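Local structure of membrane protein (Acinetobacter baumannii AB307-0294, 5DL5) at residues A[37-42]-A[92-97]; A[51-56]-A[82-87]; A[139-144]-A[418-423]; A[322-327]-A[410-415]. The protein forms an outer-membrane beta-barrel of the OprD porin family that probably lets small molecules, antibiotics among them, into the cell. One frame throughout, in Å; residues are numbered along the deposited sequence.

Interaction 1 comes first along the chain. It brings the loop residues 92-97 back onto strand 29-43. Interaction 2 lies within the span that interaction 1 closes and joins strand 50-62 to the end of strand 70-83 and the turn after it. After both have closed, the loop residues 139-144 open interaction 3, which ends far along the chain on strand 416-428. Interaction 4, between the loops at 322-327 and 410-415, falls wholly within that long span. So there are two nested pairs in series, and none cross. Strand 29-43 pairs with both 50-62 and 416-428, so interactions 1 to 3 share neighbouring strands of the barrel wall. One detergent molecule touches interactions 1, 3 and 4.

Interaction 1 of 4, residues A[37-42]-A[92-97]. With C8E ((hydroxyethyloxy)tri(ethyloxy)octane), chain B.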
# COMPACT_ATOMS: atom_id res chain seq x y z
N GLY A 37 9.55 7.59 12.65
CA GLY A 37 10.12 6.44 11.89
C GLY A 37 11.61 6.40 11.65
O GLY A 37 12.31 7.40 11.65
N TYR A 38 12.06 5.19 11.40
CA TYR A 38 13.44 4.80 11.24
C TYR A 38 13.41 3.68 10.22
O TYR A 38 12.69 2.67 10.47
CB TYR A 38 13.84 4.19 12.55
CG TYR A 38 15.26 3.68 12.64
CD1 TYR A 38 15.59 2.39 12.22
CD2 TYR A 38 16.26 4.45 13.21
CE1 TYR A 38 16.89 1.91 12.32
CE2 TYR A 38 17.57 3.97 13.31
CZ TYR A 38 17.86 2.70 12.85
OH TYR A 38 19.15 2.26 12.95
N LEU A 39 14.15 3.80 9.12
CA LEU A 39 14.25 2.74 8.15
C LEU A 39 15.68 2.77 7.62
O LEU A 39 16.16 3.77 7.09
CB LEU A 39 13.23 2.97 7.02
CG LEU A 39 12.97 1.85 6.00
CD1 LEU A 39 11.61 2.05 5.21
CD2 LEU A 39 14.15 1.60 5.11
N THR A 40 16.37 1.65 7.77
CA THR A 40 17.71 1.50 7.25
C THR A 40 17.82 0.20 6.43
O THR A 40 17.28 -0.86 6.80
CB THR A 40 18.77 1.40 8.41
OG1 THR A 40 18.59 0.17 9.12
CG2 THR A 40 18.68 2.58 9.41
N ARG A 41 18.63 0.24 5.40
CA ARG A 41 18.99 -0.92 4.55
C ARG A 41 20.52 -0.93 4.37
O ARG A 41 21.11 0.03 3.79
CB ARG A 41 18.41 -0.69 3.18
CG ARG A 41 16.90 -0.82 3.18
CD ARG A 41 16.27 -1.20 1.81
NE ARG A 41 14.81 -1.18 2.00
CZ ARG A 41 13.90 -1.19 1.04
NH1 ARG A 41 14.26 -1.18 -0.18
NH2 ARG A 41 12.64 -1.17 1.33
N ASP A 42 21.15 -1.99 4.91
CA ASP A 42 22.58 -2.25 4.77
C ASP A 42 22.78 -3.19 3.63
O ASP A 42 22.22 -4.29 3.62
CB ASP A 42 23.10 -2.87 6.06
CG ASP A 42 22.93 -1.91 7.26
OD1 ASP A 42 22.57 -0.71 7.09
OD2 ASP A 42 23.12 -2.34 8.41
N ASN A 92 14.01 5.30 0.11
CA ASN A 92 12.93 4.40 0.37
C ASN A 92 11.67 5.16 0.63
O ASN A 92 10.90 4.78 1.42
CB ASN A 92 13.28 3.42 1.50
CG ASN A 92 14.62 2.78 1.28
OD1 ASN A 92 14.93 2.07 0.21
ND2 ASN A 92 15.48 3.07 2.16
N GLN A 93 11.52 6.29 -0.04
CA GLN A 93 10.35 7.11 0.06
C GLN A 93 9.98 7.61 1.46
O GLN A 93 8.81 7.88 1.70
CB GLN A 93 9.14 6.38 -0.63
CG GLN A 93 9.39 6.16 -2.07
CD GLN A 93 10.42 5.07 -2.43
OE1 GLN A 93 10.47 3.91 -1.89
NE2 GLN A 93 11.31 5.49 -3.32
N MET A 94 10.99 7.82 2.31
CA MET A 94 10.83 8.30 3.70
C MET A 94 10.89 9.83 3.82
O MET A 94 10.09 10.42 4.57
CB MET A 94 11.93 7.71 4.55
CG MET A 94 11.79 6.24 4.84
SD MET A 94 10.46 5.85 6.06
CE MET A 94 11.22 6.30 7.62
N ILE A 95 11.76 10.47 3.03
CA ILE A 95 12.08 11.88 3.19
C ILE A 95 12.27 12.52 1.82
O ILE A 95 13.09 12.03 1.05
CB ILE A 95 13.38 12.08 4.07
CG1 ILE A 95 13.12 11.50 5.47
CG2 ILE A 95 13.69 13.53 4.20
CD1 ILE A 95 14.45 11.43 6.28
N PRO A 96 11.60 13.65 1.55
CA PRO A 96 11.91 14.38 0.32
C PRO A 96 13.38 14.77 0.21
O PRO A 96 13.97 15.13 1.25
CB PRO A 96 11.08 15.65 0.42
CG PRO A 96 9.98 15.33 1.41
CD PRO A 96 10.54 14.30 2.37
N LYS A 97 13.87 14.86 -1.01
CA LYS A 97 15.27 15.12 -1.31
C LYS A 97 15.37 16.30 -2.27
O LYS A 97 14.44 16.55 -3.07
CB LYS A 97 15.98 13.85 -1.87
CG LYS A 97 16.29 12.85 -0.77
CD LYS A 97 17.26 11.74 -1.14
CE LYS A 97 16.50 10.55 -1.65
NZ LYS A 97 17.41 9.42 -1.80
C6 C8E B . 14.42 8.11 -4.69
C7 C8E B . 14.83 7.47 -3.33
C8 C8E B . 15.86 6.33 -3.39
O9 C8E B . 15.67 5.26 -2.40
C10 C8E B . 15.52 4.03 -3.11
C11 C8E B . 14.05 3.85 -3.52
O12 C8E B . 13.75 2.50 -3.78
C13 C8E B . 13.86 1.57 -2.69
C14 C8E B . 12.53 1.38 -2.01
O15 C8E B . 12.16 0.01 -1.84
C16 C8E B . 12.11 -0.85 -2.98
C17 C8E B . 10.97 -1.82 -2.68
O18 C8E B . 10.91 -1.92 -1.22
C19 C8E B . 9.58 -2.04 -0.68
C20 C8E B . 9.69 -2.28 0.82
O21 C8E B . 8.49 -2.70 1.52
O HOH W 1 15.85 4.70 4.34
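The amide nitrogen ND2 of N92 is bonded to two groups. A water accepts from N92 ND2 at 2.7 Å, and the hydroxyl of T50 is the second partner. The same water donates to the backbone O of L39, so it bridges loop and strand. The tip of L39 also packs here, with CD2 3.6 Å from N92 ND2. The other end of the amide lies over the guanidinium of R41. N92 OD1 sits 3.3 Å from R41 NH1, above one face and near the rim, the amide and guanidinium planes 35° apart. The angle is too poor for a hydrogen bond. R41 spends its N-H groups elsewhere: NE forms a salt bridge with E418, and NH1 donates to O15 of the detergent at 2.9 Å. The backbone N of N92 binds O9 of the same molecule at 3.0 Å. Farther along, M94 bends at both chi2 (-73°) and chi3 (-77°). This curls its methyl CE to 3.9 Å from L39 CB. The loop is thus held to the wall by the N92-T50 bond, the water bridge and apolar packing. The detergent adds a link: its ether oxygens accept from both R41 and N92.

Interaction 2 of 4, residues A[51-56]-A[82-87]; sequences SSVAQS and FKIGEN. With C8E ((hydroxyethyloxy)tri(ethyloxy)octane), chain C; C8E ((hydroxyethyloxy)tri(ethyloxy)octane), chain D.
The side-chain amide of N87 pairs with the backbone of V53 much as a strand residue would. N87 OD1 accepts from V53 N at 2.8 Å, with the donor tilted 20° from the carbonyl plane. N87 ND2 returns a weak bond to V53 O. OD1 also accepts from a water that is bonded to S51 OG as well. V53 O is gripped a second time, by I84 N at 2.8 Å in a nearly straight bond. Regular antiparallel pairing follows further along. Q55 and F82 form a hydrogen-bonded pair, with Q55 N to F82 O at 3.1 Å and F82 N to Q55 O at 2.9 Å. A54 and K83 form the non-hydrogen-bonded pair. On the face that carries Q55 and F82, the two side chains lie side by side. Q55 CB stands 4.0 Å from the centroid of the F82 ring, over its face, a CH-pi contact. Detergent meets the ring edge at CE1. V53 CG1 packs on I84 CB at 3.8 Å. Beyond the end of strand 70-83, then, the backbone N of I84 still holds V53 O, while the N-H of V53 is taken by a side chain, through N87 OD1.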
# COMPACT_ATOMS: atom_id res chain seq x y z
N SER A 51 19.61 5.13 5.10
CA SER A 51 19.13 5.36 6.49
C SER A 51 18.30 6.63 6.54
O SER A 51 18.78 7.70 6.11
CB SER A 51 20.31 5.49 7.45
OG SER A 51 19.79 5.92 8.74
N SER A 52 17.07 6.52 7.01
CA SER A 52 16.10 7.57 7.02
C SER A 52 15.47 7.61 8.39
O SER A 52 14.88 6.62 8.83
CB SER A 52 15.02 7.41 5.92
OG SER A 52 15.65 7.36 4.61
N VAL A 53 15.54 8.78 9.06
CA VAL A 53 14.89 8.96 10.38
C VAL A 53 14.14 10.29 10.36
O VAL A 53 14.72 11.32 9.87
CB VAL A 53 15.86 8.92 11.57
CG1 VAL A 53 15.07 8.83 12.88
CG2 VAL A 53 16.87 7.77 11.49
N ALA A 54 12.87 10.27 10.85
CA ALA A 54 11.95 11.38 10.76
C ALA A 54 10.74 11.32 11.72
O ALA A 54 10.48 10.26 12.32
CB ALA A 54 11.51 11.55 9.30
N GLN A 55 10.13 12.50 11.98
CA GLN A 55 8.97 12.66 12.82
C GLN A 55 7.89 13.33 12.00
O GLN A 55 8.19 14.34 11.32
CB GLN A 55 9.29 13.52 14.02
CG GLN A 55 8.09 13.84 14.90
CD GLN A 55 7.56 12.65 15.65
OE1 GLN A 55 8.37 11.94 16.26
NE2 GLN A 55 6.24 12.36 15.54
N SER A 56 6.66 12.82 12.07
CA SER A 56 5.54 13.39 11.32
C SER A 56 4.42 13.63 12.23
O SER A 56 4.27 12.94 13.25
CB SER A 56 5.02 12.37 10.27
OG SER A 56 6.04 12.40 9.30
N PHE A 82 9.59 16.54 10.08
CA PHE A 82 11.00 17.04 10.01
C PHE A 82 11.91 15.83 10.01
O PHE A 82 11.60 14.82 10.59
CB PHE A 82 11.29 18.08 11.08
CG PHE A 82 10.97 17.63 12.49
CD1 PHE A 82 9.69 17.85 13.06
CD2 PHE A 82 11.94 17.00 13.25
CE1 PHE A 82 9.42 17.44 14.40
CE2 PHE A 82 11.66 16.57 14.53
CZ PHE A 82 10.42 16.83 15.13
N LYS A 83 13.07 15.94 9.42
CA LYS A 83 14.01 14.85 9.52
C LYS A 83 14.65 14.87 10.94
O LYS A 83 14.64 15.95 11.61
CB LYS A 83 15.10 14.99 8.45
CG LYS A 83 16.08 16.13 8.67
CD LYS A 83 17.09 16.25 7.55
CE LYS A 83 18.09 17.23 8.03
NZ LYS A 83 19.08 17.31 6.96
N ILE A 84 15.15 13.68 11.38
CA ILE A 84 15.93 13.56 12.60
C ILE A 84 17.34 13.16 12.21
O ILE A 84 17.55 12.06 11.77
CB ILE A 84 15.28 12.57 13.55
CG1 ILE A 84 13.91 13.17 13.98
CG2 ILE A 84 16.17 12.35 14.80
CD1 ILE A 84 12.98 12.15 14.63
N GLY A 85 18.31 14.04 12.37
CA GLY A 85 19.67 13.73 11.95
C GLY A 85 19.85 14.30 10.57
O GLY A 85 18.92 14.82 9.90
N GLU A 86 21.08 14.24 10.12
CA GLU A 86 21.42 14.80 8.84
C GLU A 86 20.70 14.06 7.66
O GLU A 86 20.26 14.68 6.67
CB GLU A 86 22.94 14.73 8.60
CG GLU A 86 23.30 15.40 7.28
CD GLU A 86 24.81 15.48 7.02
OE1 GLU A 86 25.59 14.80 7.69
OE2 GLU A 86 25.15 16.28 6.13
N ASN A 87 20.64 12.74 7.77
CA ASN A 87 19.97 11.94 6.77
C ASN A 87 20.62 12.16 5.43
O ASN A 87 19.95 12.43 4.44
CB ASN A 87 18.46 12.23 6.77
CG ASN A 87 17.78 11.53 7.92
OD1 ASN A 87 17.53 10.33 7.86
ND2 ASN A 87 17.52 12.23 8.97
C8 C8E C . 6.79 22.93 5.96
O9 C8E C . 7.19 22.87 7.33
C10 C8E C . 6.80 21.70 8.08
C11 C8E C . 6.97 21.92 9.58
O12 C8E C . 6.39 20.85 10.35
C13 C8E C . 5.47 21.28 11.37
C14 C8E C . 5.01 20.14 12.29
O15 C8E C . 6.15 19.39 12.66
C16 C8E C . 5.94 18.01 13.00
C17 C8E C . 5.17 17.91 14.28
O18 C8E C . 5.50 16.66 14.91
C19 C8E C . 6.43 16.85 15.98
C20 C8E C . 5.83 16.60 17.30
O21 C8E C . 6.95 16.49 18.17
C1 C8E D . 9.43 23.18 11.80
C2 C8E D . 10.34 22.02 12.14
C3 C8E D . 10.35 21.43 13.59
C4 C8E D . 8.99 21.31 14.22
C5 C8E D . 8.86 20.97 15.69
C6 C8E D . 7.51 21.49 16.17
C7 C8E D . 6.85 20.48 17.08
O HOH W 2 19.41 8.60 8.82

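Interaction 3 of 4, residues A[139-144]-A[418-423]. With C8E ((hydroxyethyloxy)tri(ethyloxy)octane), chain B.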
# COMPACT_ATOMS: atom_id res chain seq x y z
N THR A 139 0.72 4.09 2.81
CA THR A 139 0.63 4.45 4.18
C THR A 139 1.72 3.69 4.97
O THR A 139 1.60 3.63 6.17
CB THR A 139 -0.77 4.10 4.80
OG1 THR A 139 -0.91 2.70 4.77
CG2 THR A 139 -1.99 4.73 3.99
N GLY A 140 2.77 3.16 4.34
CA GLY A 140 3.81 2.36 5.11
C GLY A 140 5.14 3.11 5.32
O GLY A 140 6.20 2.47 5.52
N ARG A 141 5.15 4.42 5.11
CA ARG A 141 6.37 5.28 5.31
C ARG A 141 6.04 6.35 6.31
O ARG A 141 5.36 6.03 7.32
CB ARG A 141 7.01 5.81 3.98
CG ARG A 141 7.45 4.69 3.05
CD ARG A 141 8.58 3.83 3.57
NE ARG A 141 8.98 2.88 2.53
CZ ARG A 141 8.39 1.71 2.29
NH1 ARG A 141 7.35 1.32 3.02
NH2 ARG A 141 8.81 0.94 1.28
N MET A 142 6.46 7.60 6.12
CA MET A 142 6.19 8.61 7.18
C MET A 142 4.79 9.20 7.13
O MET A 142 4.14 9.42 8.19
CB MET A 142 7.19 9.70 7.18
CG MET A 142 8.59 9.32 7.54
SD MET A 142 8.83 8.57 9.16
CE MET A 142 8.02 9.78 10.22
N VAL A 143 4.36 9.46 5.92
CA VAL A 143 3.13 10.19 5.67
C VAL A 143 2.38 9.55 4.47
O VAL A 143 2.97 8.96 3.62
CB VAL A 143 3.39 11.70 5.40
CG1 VAL A 143 3.93 12.36 6.65
CG2 VAL A 143 4.41 11.94 4.28
N PRO A 144 1.07 9.81 4.38
CA PRO A 144 0.27 9.17 3.29
C PRO A 144 0.43 9.82 1.99
O PRO A 144 0.73 11.00 1.84
CB PRO A 144 -1.18 9.18 3.82
CG PRO A 144 -1.17 10.13 5.03
CD PRO A 144 0.24 10.47 5.41
N GLU A 418 17.50 -5.16 6.45
CA GLU A 418 16.63 -4.00 6.58
C GLU A 418 16.12 -3.98 7.99
O GLU A 418 15.70 -5.00 8.50
CB GLU A 418 15.40 -4.04 5.69
CG GLU A 418 14.48 -2.80 5.89
CD GLU A 418 13.25 -2.71 4.96
OE1 GLU A 418 12.34 -3.48 5.10
OE2 GLU A 418 13.16 -1.80 4.11
N TRP A 419 16.12 -2.82 8.62
CA TRP A 419 15.31 -2.64 9.86
C TRP A 419 14.33 -1.49 9.68
O TRP A 419 14.76 -0.44 9.12
CB TRP A 419 16.19 -2.22 11.00
CG TRP A 419 16.97 -3.34 11.55
CD1 TRP A 419 18.23 -3.68 11.20
CD2 TRP A 419 16.61 -4.21 12.64
NE1 TRP A 419 18.64 -4.73 11.92
CE2 TRP A 419 17.68 -5.09 12.83
CE3 TRP A 419 15.47 -4.33 13.46
CZ2 TRP A 419 17.69 -6.09 13.83
CZ3 TRP A 419 15.44 -5.37 14.42
CH2 TRP A 419 16.55 -6.23 14.59
N ARG A 420 13.15 -1.62 10.26
CA ARG A 420 12.14 -0.54 10.33
C ARG A 420 11.58 -0.48 11.69
O ARG A 420 11.20 -1.50 12.27
CB ARG A 420 10.95 -0.63 9.40
CG ARG A 420 11.26 -0.96 7.99
CD ARG A 420 9.96 -0.92 7.14
NE ARG A 420 10.34 -1.41 5.85
CZ ARG A 420 9.47 -1.71 4.85
NH1 ARG A 420 8.15 -1.44 4.91
NH2 ARG A 420 9.96 -2.27 3.77
N ILE A 421 11.52 0.74 12.23
CA ILE A 421 10.90 0.94 13.49
C ILE A 421 9.95 2.16 13.37
O ILE A 421 10.43 3.27 12.87
CB ILE A 421 11.95 1.22 14.55
CG1 ILE A 421 12.99 0.09 14.58
CG2 ILE A 421 11.31 1.44 15.91
CD1 ILE A 421 14.17 0.36 15.42
N PHE A 422 8.72 2.02 13.94
CA PHE A 422 7.71 3.04 13.87
C PHE A 422 7.01 3.11 15.19
O PHE A 422 6.49 2.13 15.64
CB PHE A 422 6.69 2.73 12.75
CG PHE A 422 7.22 2.99 11.37
CD1 PHE A 422 7.29 4.32 10.84
CD2 PHE A 422 7.64 1.94 10.55
CE1 PHE A 422 7.78 4.58 9.57
CE2 PHE A 422 8.15 2.22 9.26
CZ PHE A 422 8.27 3.57 8.80
N LEU A 423 7.04 4.29 15.78
CA LEU A 423 6.21 4.66 16.89
C LEU A 423 5.04 5.56 16.41
O LEU A 423 5.30 6.66 15.89
CB LEU A 423 7.06 5.47 17.90
CG LEU A 423 6.35 6.10 19.08
CD1 LEU A 423 5.74 4.96 19.85
CD2 LEU A 423 7.26 6.95 20.00
C6 C8E B . 14.42 8.11 -4.69
C7 C8E B . 14.83 7.47 -3.33
C8 C8E B . 15.86 6.33 -3.39
O9 C8E B . 15.67 5.26 -2.40
C10 C8E B . 15.52 4.03 -3.11
C11 C8E B . 14.05 3.85 -3.52
O12 C8E B . 13.75 2.50 -3.78
C13 C8E B . 13.86 1.57 -2.69
C14 C8E B . 12.53 1.38 -2.01
O15 C8E B . 12.16 0.01 -1.84
C16 C8E B . 12.11 -0.85 -2.98
C17 C8E B . 10.97 -1.82 -2.68
O18 C8E B . 10.91 -1.92 -1.22
C19 C8E B . 9.58 -2.04 -0.68
C20 C8E B . 9.69 -2.28 0.82
O21 C8E B . 8.49 -2.70 1.52
O HOH W 3 6.53 0.18 6.58
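R420 reaches from strand 416-428 toward R141 in the loop. Its CB points toward the loop, CG is anti to the carbonyl carbon (chi1 -47°), and the chain then runs extended to NE. Around its aliphatic part it packs on L39 of the next strand. NE makes a weak bond of 3.0 Å to E418 OE1, within a salt bridge. NH2 donates to the same OE1 at 3.0 Å, on the syn side of the carboxylate. NH2 also gives a nearly straight bond, 2.7 Å, to the detergent hydroxyl O21, which lies in the guanidinium plane. NH1 donates to a water at 2.8 Å, and that water donates on to G140 O. R420 NH1 also comes 3.4 Å from R141 NH1, with the two guanidinium planes 56° apart. R141 is steadied by its own partners: NH1 donates to G140 O at 3.0 Å, and NE to the backbone O of N92. Beside this, the F422 ring meets M142 at its edge: M142 SD lies 4.1 Å from F422 CE1, a Met-aromatic contact. R141 O is 3.6 Å from the same CE1. R141 and R420 thus sit close in a buried place, with R398 also near R420. E418, also bridged to R41, probably offsets part of the charge. Such arginines, from wall and inward-folded loop, are consistent with the basic lining of OprD-family channels.

Interaction 4 of 4, residues A[322-327]-A[410-415]. With C8E ((hydroxyethyloxy)tri(ethyloxy)octane), chain B.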
# COMPACT_ATOMS: atom_id res chain seq x y z
N TYR A 322 6.73 -8.12 1.47
CA TYR A 322 7.38 -7.61 2.70
C TYR A 322 8.37 -6.56 2.25
O TYR A 322 7.94 -5.57 1.75
CB TYR A 322 8.05 -8.75 3.55
CG TYR A 322 7.02 -9.75 4.13
CD1 TYR A 322 6.28 -9.42 5.28
CD2 TYR A 322 6.73 -10.96 3.47
CE1 TYR A 322 5.28 -10.26 5.77
CE2 TYR A 322 5.74 -11.81 3.94
CZ TYR A 322 5.09 -11.50 5.14
OH TYR A 322 4.16 -12.37 5.65
N MET A 323 9.68 -6.76 2.32
CA MET A 323 10.56 -5.76 1.74
C MET A 323 10.51 -5.99 0.22
O MET A 323 10.26 -5.08 -0.53
CB MET A 323 11.98 -5.82 2.25
CG MET A 323 12.82 -4.80 1.46
SD MET A 323 14.53 -4.89 1.92
CE MET A 323 15.04 -6.43 1.21
N SER A 324 10.74 -7.23 -0.26
CA SER A 324 10.48 -7.54 -1.66
C SER A 324 9.04 -7.88 -1.87
O SER A 324 8.39 -8.44 -1.00
CB SER A 324 11.34 -8.75 -2.14
OG SER A 324 10.93 -9.18 -3.39
N ASP A 325 8.53 -7.56 -3.05
CA ASP A 325 7.15 -7.89 -3.38
C ASP A 325 7.00 -9.11 -4.26
O ASP A 325 5.84 -9.44 -4.64
CB ASP A 325 6.51 -6.74 -4.06
CG ASP A 325 6.28 -5.57 -3.10
OD1 ASP A 325 5.77 -5.75 -1.98
OD2 ASP A 325 6.53 -4.47 -3.54
N PHE A 326 8.08 -9.77 -4.64
CA PHE A 326 7.94 -11.09 -5.39
C PHE A 326 7.12 -10.91 -6.67
O PHE A 326 6.22 -11.63 -7.00
CB PHE A 326 7.46 -12.25 -4.47
CG PHE A 326 8.47 -12.51 -3.33
CD1 PHE A 326 8.47 -11.73 -2.18
CD2 PHE A 326 9.48 -13.46 -3.47
CE1 PHE A 326 9.48 -11.89 -1.18
CE2 PHE A 326 10.47 -13.69 -2.47
CZ PHE A 326 10.50 -12.83 -1.36
N ILE A 327 7.60 -9.92 -7.42
CA ILE A 327 6.87 -9.32 -8.59
C ILE A 327 7.71 -9.33 -9.81
O ILE A 327 7.35 -8.74 -10.78
CB ILE A 327 6.48 -7.82 -8.33
CG1 ILE A 327 7.73 -7.00 -7.92
CG2 ILE A 327 5.25 -7.75 -7.46
CD1 ILE A 327 7.49 -5.48 -7.80
N GLY A 410 21.09 -5.13 -8.68
CA GLY A 410 20.75 -3.78 -9.09
C GLY A 410 19.48 -3.78 -9.95
O GLY A 410 18.74 -2.81 -9.92
N ALA A 411 19.17 -4.88 -10.67
CA ALA A 411 17.84 -5.01 -11.26
C ALA A 411 16.68 -4.88 -10.31
O ALA A 411 15.61 -4.68 -10.82
CB ALA A 411 17.69 -6.28 -12.08
N TYR A 412 16.84 -4.99 -8.97
CA TYR A 412 15.68 -4.91 -8.08
C TYR A 412 16.05 -4.27 -6.75
O TYR A 412 16.11 -3.08 -6.70
CB TYR A 412 14.95 -6.25 -7.91
CG TYR A 412 13.62 -6.18 -7.16
CD1 TYR A 412 12.56 -5.37 -7.61
CD2 TYR A 412 13.44 -6.85 -6.00
CE1 TYR A 412 11.38 -5.30 -6.93
CE2 TYR A 412 12.29 -6.77 -5.31
CZ TYR A 412 11.26 -6.00 -5.75
OH TYR A 412 10.14 -6.05 -5.04
N ILE A 413 16.39 -5.01 -5.72
CA ILE A 413 16.83 -4.43 -4.45
C ILE A 413 18.24 -4.82 -4.16
O ILE A 413 19.06 -4.01 -3.88
CB ILE A 413 15.90 -4.90 -3.28
CG1 ILE A 413 14.46 -4.29 -3.48
CG2 ILE A 413 16.46 -4.44 -1.95
CD1 ILE A 413 13.37 -4.96 -2.63
N GLY A 414 18.58 -6.09 -4.22
CA GLY A 414 19.99 -6.41 -3.92
C GLY A 414 20.05 -7.01 -2.50
O GLY A 414 19.14 -6.76 -1.70
N ASP A 415 21.13 -7.76 -2.17
CA ASP A 415 21.21 -8.34 -0.85
C ASP A 415 21.14 -7.23 0.22
O ASP A 415 21.88 -6.22 0.09
CB ASP A 415 22.51 -9.08 -0.65
CG ASP A 415 22.62 -10.33 -1.48
OD1 ASP A 415 21.72 -10.72 -2.20
OD2 ASP A 415 23.61 -10.98 -1.35
C6 C8E B . 14.42 8.11 -4.69
C7 C8E B . 14.83 7.47 -3.33
C8 C8E B . 15.86 6.33 -3.39
O9 C8E B . 15.67 5.26 -2.40
C10 C8E B . 15.52 4.03 -3.11
C11 C8E B . 14.05 3.85 -3.52
O12 C8E B . 13.75 2.50 -3.78
C13 C8E B . 13.86 1.57 -2.69
C14 C8E B . 12.53 1.38 -2.01
O15 C8E B . 12.16 0.01 -1.84
C16 C8E B . 12.11 -0.85 -2.98
C17 C8E B . 10.97 -1.82 -2.68
O18 C8E B . 10.91 -1.92 -1.22
C19 C8E B . 9.58 -2.04 -0.68
C20 C8E B . 9.69 -2.28 0.82
O21 C8E B . 8.49 -2.70 1.52
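Two irregular loops meet here, with the CA atoms of S324 and I413 nearest at 7.6 Å. The main bond is between backbone and side chain: D325 N donates to Y412 OH at 3.0 Å, almost straight at 176°. The CG of Y412 is anti to its backbone N (chi1 -172°), and this carries the phenol across to the other loop. The ring meets that loop at its edge. S324 OG lies 3.4 Å from Y412 CE2, near the ring plane. The same OG accepts from F326 N at 3.2 Å, an ST turn, and is also bonded to E374. I327 crosses Y412 at about a right angle, with I327 CD1 4.0 Å from Y412 CE1. I413 CG1 lies over one face of the Y412 ring. I413 CD1 is 3.8 Å from M323 O, and its CG2 touches the methyl of M323, which folds round at chi3 (71°). Y412 OH is thus held by D325 N, with S324 OG and I327 near it. The detergent lies alongside, and its O21 donates to Y322 O at 2.9 Å. E376 of strand 371-384 accepts from the backbone N of both M323 and S324. Y402 of strand 394-404 packs on M323, S324 and Y412. The two loops therefore rest against those strands, just ahead of strands 332-341 and 416-428, into which they lead.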